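Local coordinates for protein aminotransferase, class III (Thermomicrobium roseum, PDB 6IO1) that probably transfers amino groups between substrates with pyridoxal 5'-phosphate as cofactor, acting as a thermostable (S)-enantioselective omega-transaminase, at residues Val145-Arg150 with Ala223-Pro228; Ala161-Gly166 with Pro176-Phe181. All blocks are in the same frame, centred on the assembly; numbering follows the deposited sequence.

Overall arrangement
Following the chain from the N terminus, helix 121-138 leads to strand 146-150, and helices 159-164 and 168-171 come next. Interaction 2 closes a short loop through helix 168-171, setting the end of helix 159-164 against 176-181, just before strand 181-184. The chain then continues through helix 198-216 to strand 221-226, where interaction 1 closes the longer loop, so interaction 2 is nested inside it. Strand 146-150 lies between strands 181-184 and 221-226 in the sheet. The two contacts, with centres about 11 Å apart, meet where Ile-147 N probably bonds Gly-180 O and Phe-181 packs on Ile-147.

Interaction 1 of 2, residues Val145-Arg150 with Ala223-Pro228; sequences VKILSR and AFIGEP. With PMP (4'-deoxy-4'-aminopyridoxal-5'-phosphate), chain C.
Arg-150 NH2 is gripped twice: it donates to Glu-227 O at 2.9 Å and to water 1. The carbonyl oxygen lies close to the guanidinium plane and receives the proton on a lone pair, though the N-H...O angle is a bent 150°. Water 1 also accepts from Glu-227 N and donates to Glu-227 OE2 (2.8 Å), tying the arginine to the glutamate without direct contact between the charges. Water 2 takes the proton of Arg-150 NE and donates to Ile-225 O, while water 3 accepts from NH1, which is also hydrogen-bonded to Tyr-242 OH. A bend at chi3 (-65°) turns the guanidinium toward Gly-226 and Glu-227, and Phe-224 CZ lies over one of its faces, 4.0 Å from Arg-150 NE, the two planes 62° apart. Shortened to an alanine, Arg-150 would probably leave Glu-227 O without the NH2 donor, water 1 held by Glu-227 alone and Phe-224 CZ without the side chain packed against it. Strands 146-150 and 221-226 are parallel neighbours in the sheet from 112-118 to 181-184, at the centre of the fold-type I (aspartate aminotransferase) cofactor-binding domain. They are joined by nearly straight bonds from Leu-148 N to Ala-223 O and from Ile-225 N to Leu-148 O, both 2.9 Å. On one face Ile-147 CG2 meets Ile-225 CG2 at 3.8 Å, under helix 121-138; on the other, Leu-148 CB packs on Phe-224 CD2. Beyond the strand end, Glu-227 reaches the cofactor pocket, its OE1 3.5 Å from PMP C2A, with Gly-231 N and Tyr-154 N holding its carboxylate.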
loop_
_atom_site.group_PDB
_atom_site.type_symbol
_atom_site.label_atom_id
_atom_site.label_comp_id
_atom_site.label_asym_id
_atom_site.label_seq_id
_atom_site.Cartn_x
_atom_site.Cartn_y
_atom_site.Cartn_z
ATOM N N VAL B 145 -13.298 16.982 10.771
ATOM C CA VAL B 145 -12.370 15.868 10.584
ATOM C C VAL B 145 -13.018 14.510 10.838
ATOM O O VAL B 145 -12.453 13.473 10.471
ATOM C CB VAL B 145 -11.133 16.038 11.486
ATOM C CG1 VAL B 145 -10.374 17.308 11.125
ATOM C CG2 VAL B 145 -11.544 16.051 12.951
ATOM N N LYS B 146 -14.192 14.493 11.464
ATOM C CA LYS B 146 -14.826 13.226 11.815
ATOM C C LYS B 146 -15.244 12.453 10.568
ATOM O O LYS B 146 -15.706 13.034 9.588
ATOM C CB LYS B 146 -16.039 13.465 12.712
ATOM C CG LYS B 146 -15.709 14.123 14.040
ATOM C CD LYS B 146 -16.946 14.248 14.913
ATOM C CE LYS B 146 -16.684 15.139 16.116
ATOM N NZ LYS B 146 -17.930 15.413 16.883
ATOM N N ILE B 147 -15.101 11.131 10.613
ATOM C CA ILE B 147 -15.441 10.269 9.488
ATOM C C ILE B 147 -16.551 9.322 9.918
ATOM O O ILE B 147 -16.413 8.609 10.920
ATOM C CB ILE B 147 -14.220 9.482 8.979
ATOM C CG1 ILE B 147 -13.125 10.442 8.510
ATOM C CG2 ILE B 147 -14.627 8.539 7.854
ATOM C CD1 ILE B 147 -13.407 11.087 7.168
ATOM N N LEU B 148 -17.645 9.315 9.162
ATOM C CA LEU B 148 -18.760 8.418 9.424
ATOM C C LEU B 148 -18.545 7.098 8.694
ATOM O O LEU B 148 -18.251 7.082 7.494
ATOM C CB LEU B 148 -20.083 9.050 8.989
ATOM C CG LEU B 148 -20.630 10.184 9.859
ATOM C CD1 LEU B 148 -21.800 10.869 9.169
ATOM C CD2 LEU B 148 -21.041 9.667 11.229
ATOM N N SER B 149 -18.697 5.996 9.425
ATOM C CA SER B 149 -18.582 4.656 8.873
ATOM C C SER B 149 -19.670 3.799 9.505
ATOM O O SER B 149 -20.463 4.275 10.322
ATOM C CB SER B 149 -17.185 4.070 9.106
ATOM O OG SER B 149 -17.001 2.882 8.355
ATOM N N ARG B 150 -19.725 2.531 9.112
ATOM C CA ARG B 150 -20.781 1.643 9.566
ATOM C C ARG B 150 -20.203 0.375 10.179
ATOM O O ARG B 150 -19.081 -0.037 9.878
ATOM C CB ARG B 150 -21.733 1.278 8.420
ATOM C CG ARG B 150 -22.403 2.479 7.775
ATOM C CD ARG B 150 -23.120 2.093 6.495
ATOM N NE ARG B 150 -22.192 1.639 5.465
ATOM C CZ ARG B 150 -22.565 1.191 4.271
ATOM N NH1 ARG B 150 -23.849 1.163 3.944
ATOM N NH2 ARG B 150 -21.653 0.794 3.394
ATOM N N ALA B 223 -16.717 13.607 6.271
ATOM C CA ALA B 223 -17.223 12.740 5.214
ATOM C C ALA B 223 -17.861 11.484 5.795
ATOM O O ALA B 223 -17.735 11.178 6.983
ATOM C CB ALA B 223 -16.107 12.358 4.235
ATOM N N PHE B 224 -18.558 10.767 4.914
ATOM C CA PHE B 224 -19.119 9.445 5.164
ATOM C C PHE B 224 -18.483 8.494 4.162
ATOM O O PHE B 224 -18.437 8.796 2.965
ATOM C CB PHE B 224 -20.654 9.475 5.020
ATOM C CG PHE B 224 -21.320 8.112 4.995
ATOM C CD1 PHE B 224 -21.291 7.316 3.856
ATOM C CD2 PHE B 224 -22.023 7.655 6.098
ATOM C CE1 PHE B 224 -21.912 6.080 3.834
ATOM C CE2 PHE B 224 -22.651 6.420 6.079
ATOM C CZ PHE B 224 -22.595 5.633 4.946
ATOM N N ILE B 225 -17.993 7.353 4.639
ATOM C CA ILE B 225 -17.346 6.363 3.785
ATOM C C ILE B 225 -18.119 5.055 3.879
ATOM O O ILE B 225 -18.492 4.622 4.976
ATOM C CB ILE B 225 -15.862 6.168 4.154
ATOM C CG1 ILE B 225 -15.196 5.191 3.182
ATOM C CG2 ILE B 225 -15.704 5.705 5.599
ATOM C CD1 ILE B 225 -13.685 5.230 3.218
ATOM N N GLY B 226 -18.392 4.448 2.727
ATOM C CA GLY B 226 -19.102 3.185 2.701
ATOM C C GLY B 226 -18.981 2.503 1.360
ATOM O O GLY B 226 -18.729 3.140 0.332
ATOM N N GLU B 227 -19.166 1.187 1.383
ATOM C CA GLU B 227 -19.237 0.353 0.191
ATOM C C GLU B 227 -20.677 0.292 -0.310
ATOM O O GLU B 227 -21.609 0.254 0.500
ATOM C CB GLU B 227 -18.747 -1.061 0.487
ATOM C CG GLU B 227 -17.413 -1.135 1.216
ATOM C CD GLU B 227 -17.293 -2.373 2.089
ATOM O OE1 GLU B 227 -17.000 -3.460 1.548
ATOM O OE2 GLU B 227 -17.492 -2.259 3.317
ATOM N N PRO B 228 -20.900 0.304 -1.627
ATOM C CA PRO B 228 -22.280 0.135 -2.119
ATOM C C PRO B 228 -22.900 -1.160 -1.633
ATOM O O PRO B 228 -24.040 -1.168 -1.149
ATOM C CB PRO B 228 -22.112 0.166 -3.646
ATOM C CG PRO B 228 -20.821 0.880 -3.879
ATOM C CD PRO B 228 -19.939 0.520 -2.721
HETATM N N1 PMP C . -11.656 -1.658 0.710
HETATM C C2 PMP C . -12.453 -2.714 0.556
HETATM C C2A PMP C . -13.885 -2.491 0.178
HETATM C C3 PMP C . -11.963 -4.012 0.747
HETATM O O3 PMP C . -12.803 -5.074 0.583
HETATM C C4 PMP C . -10.623 -4.203 1.099
HETATM C C4A PMP C . -10.073 -5.592 1.309
HETATM N N4A PMP C . -10.764 -6.599 0.499
HETATM C C5 PMP C . -9.800 -3.078 1.254
HETATM C C6 PMP C . -10.369 -1.835 1.048
HETATM C C5A PMP C . -8.358 -3.218 1.634
HETATM O O4P PMP C . -7.523 -3.354 0.441
HETATM P P PMP C . -5.939 -3.654 0.548
HETATM O O1P PMP C . -5.431 -3.696 -0.880
HETATM O O2P PMP C . -5.352 -2.511 1.351
HETATM O O3P PMP C . -5.825 -4.990 1.255
HETATM O O HOH W 1 -18.895 0.027 3.995
HETATM O O HOH W 2 -19.250 2.237 5.928
HETATM O O HOH W 3 -24.353 -0.528 1.722
#

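Interaction 2 of 2, residues Ala161-Gly166 with Pro176-Phe181; sequences ALSATG and PRPPGF
Ser-163 makes the one hydrogen bond between the segments, its OG donating to Pro-178 O over 3.1 Å. The hydroxyl approaches in the carbonyl plane, on a lone pair, with a C=O...O angle of 130°. With OG anti to its own carbonyl carbon (chi1 -64°), the hydroxyl points at the proline-rich loop, where it also sits against Arg-177 CB (3.4 Å) and Pro-178 CD (3.1 Å), and leaves CB to face the aromatic ring. That second contact is a CH-pi interaction: Ser-163 CB sits 3.4 Å from the centroid of the Phe-181 ring, almost straight above its centre. The short serine lets helix and ring come this close. The backbone N of Ala-164 lies 3.4 Å from Phe-181 CD2. The contact joins the C-terminal turn of helix 159-164 to the loop that leads into strand 181-184, the outermost strand at this end of the central sheet of the cofactor-binding domain, and Phe-181 also touches Ile-129 and Arg-133 of helix 121-138. Apolar packing adds Ala-164 CB, 3.8 Å from Phe-181 CE2, and the aliphatic part of Arg-177, which crosses Leu-162 at about a right angle, CD to CG 4.1 Å. The Arg-177 guanidinium makes a cation-pi contact with Trp-171. Both sides reach the second subunit: Pro-178 packs on Pro-178 of that subunit, and Leu-162 of the helix on its Lys-130.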
loop_
_atom_site.group_PDB
_atom_site.type_symbol
_atom_site.label_atom_id
_atom_site.label_comp_id
_atom_site.label_asym_id
_atom_site.label_seq_id
_atom_site.Cartn_x
_atom_site.Cartn_y
_atom_site.Cartn_z
ATOM N N ALA B 161 -8.027 3.790 7.469
ATOM C CA ALA B 161 -8.899 2.727 6.977
ATOM C C ALA B 161 -9.225 1.728 8.080
ATOM O O ALA B 161 -10.378 1.299 8.222
ATOM C CB ALA B 161 -8.254 2.015 5.785
ATOM N N LEU B 162 -8.230 1.391 8.907
ATOM C CA LEU B 162 -8.473 0.478 10.019
ATOM C C LEU B 162 -9.557 1.022 10.939
ATOM O O LEU B 162 -10.418 0.270 11.411
ATOM C CB LEU B 162 -7.175 0.230 10.792
ATOM C CG LEU B 162 -7.239 -0.612 12.073
ATOM C CD1 LEU B 162 -7.889 -1.973 11.844
ATOM C CD2 LEU B 162 -5.852 -0.778 12.676
ATOM N N SER B 163 -9.533 2.330 11.207
ATOM C CA SER B 163 -10.603 2.934 11.992
ATOM C C SER B 163 -11.923 2.921 11.230
ATOM O O SER B 163 -12.984 2.697 11.823
ATOM C CB SER B 163 -10.227 4.360 12.391
ATOM O OG SER B 163 -9.099 4.375 13.248
ATOM N N ALA B 164 -11.878 3.175 9.918
ATOM C CA ALA B 164 -13.100 3.179 9.120
ATOM C C ALA B 164 -13.775 1.812 9.124
ATOM O O ALA B 164 -15.009 1.721 9.121
ATOM C CB ALA B 164 -12.794 3.621 7.689
ATOM N N THR B 165 -12.983 0.744 9.114
ATOM C CA THR B 165 -13.527 -0.606 9.156
ATOM C C THR B 165 -14.367 -0.814 10.411
ATOM O O THR B 165 -13.983 -0.403 11.509
ATOM C CB THR B 165 -12.386 -1.625 9.107
ATOM O OG1 THR B 165 -11.813 -1.641 7.793
ATOM C CG2 THR B 165 -12.874 -3.023 9.459
ATOM N N GLY B 166 -15.524 -1.456 10.243
ATOM C CA GLY B 166 -16.458 -1.664 11.331
ATOM C C GLY B 166 -16.517 -3.061 11.907
ATOM O O GLY B 166 -17.447 -3.354 12.675
ATOM N N PRO B 176 -3.892 1.322 19.965
ATOM C CA PRO B 176 -4.785 2.453 19.693
ATOM C C PRO B 176 -4.927 2.721 18.204
ATOM O O PRO B 176 -4.036 2.427 17.402
ATOM C CB PRO B 176 -4.100 3.626 20.406
ATOM C CG PRO B 176 -2.662 3.245 20.462
ATOM C CD PRO B 176 -2.610 1.745 20.552
ATOM N N ARG B 177 -6.056 3.337 17.839
ATOM C CA ARG B 177 -6.369 3.655 16.419
ATOM C C ARG B 177 -6.558 5.168 16.267
ATOM O O ARG B 177 -6.799 5.837 17.291
ATOM C CB ARG B 177 -7.619 2.901 15.955
ATOM C CG ARG B 177 -7.532 1.390 16.110
ATOM C CD ARG B 177 -8.806 0.700 15.660
ATOM N NE ARG B 177 -9.981 1.213 16.349
ATOM C CZ ARG B 177 -10.433 0.754 17.510
ATOM N NH1 ARG B 177 -11.512 1.284 18.058
ATOM N NH2 ARG B 177 -9.804 -0.237 18.118
ATOM N N PRO B 178 -6.420 5.742 15.051
ATOM C CA PRO B 178 -6.569 7.188 14.863
ATOM C C PRO B 178 -7.973 7.653 15.272
ATOM O O PRO B 178 -8.939 7.006 14.908
ATOM C CB PRO B 178 -6.384 7.378 13.350
ATOM C CG PRO B 178 -5.606 6.157 12.911
ATOM C CD PRO B 178 -6.101 5.041 13.806
ATOM N N PRO B 179 -8.095 8.766 16.030
ATOM C CA PRO B 179 -9.394 9.279 16.478
ATOM C C PRO B 179 -10.169 10.034 15.387
ATOM O O PRO B 179 -9.554 10.514 14.452
ATOM C CB PRO B 179 -9.007 10.246 17.604
ATOM C CG PRO B 179 -7.655 10.772 17.176
ATOM C CD PRO B 179 -6.983 9.597 16.498
ATOM N N GLY B 180 -11.495 10.105 15.538
ATOM C CA GLY B 180 -12.347 10.823 14.615
ATOM C C GLY B 180 -13.279 9.977 13.778
ATOM O O GLY B 180 -13.821 10.483 12.790
ATOM N N PHE B 181 -13.476 8.710 14.119
ATOM C CA PHE B 181 -14.325 7.825 13.333
ATOM C C PHE B 181 -15.564 7.443 14.130
ATOM O O PHE B 181 -15.463 7.045 15.295
ATOM C CB PHE B 181 -13.550 6.580 12.897
ATOM C CG PHE B 181 -12.494 6.861 11.864
ATOM C CD1 PHE B 181 -11.341 7.553 12.200
ATOM C CD2 PHE B 181 -12.660 6.445 10.552
ATOM C CE1 PHE B 181 -10.370 7.817 11.252
ATOM C CE2 PHE B 181 -11.693 6.707 9.600
ATOM C CZ PHE B 181 -10.547 7.393 9.951
#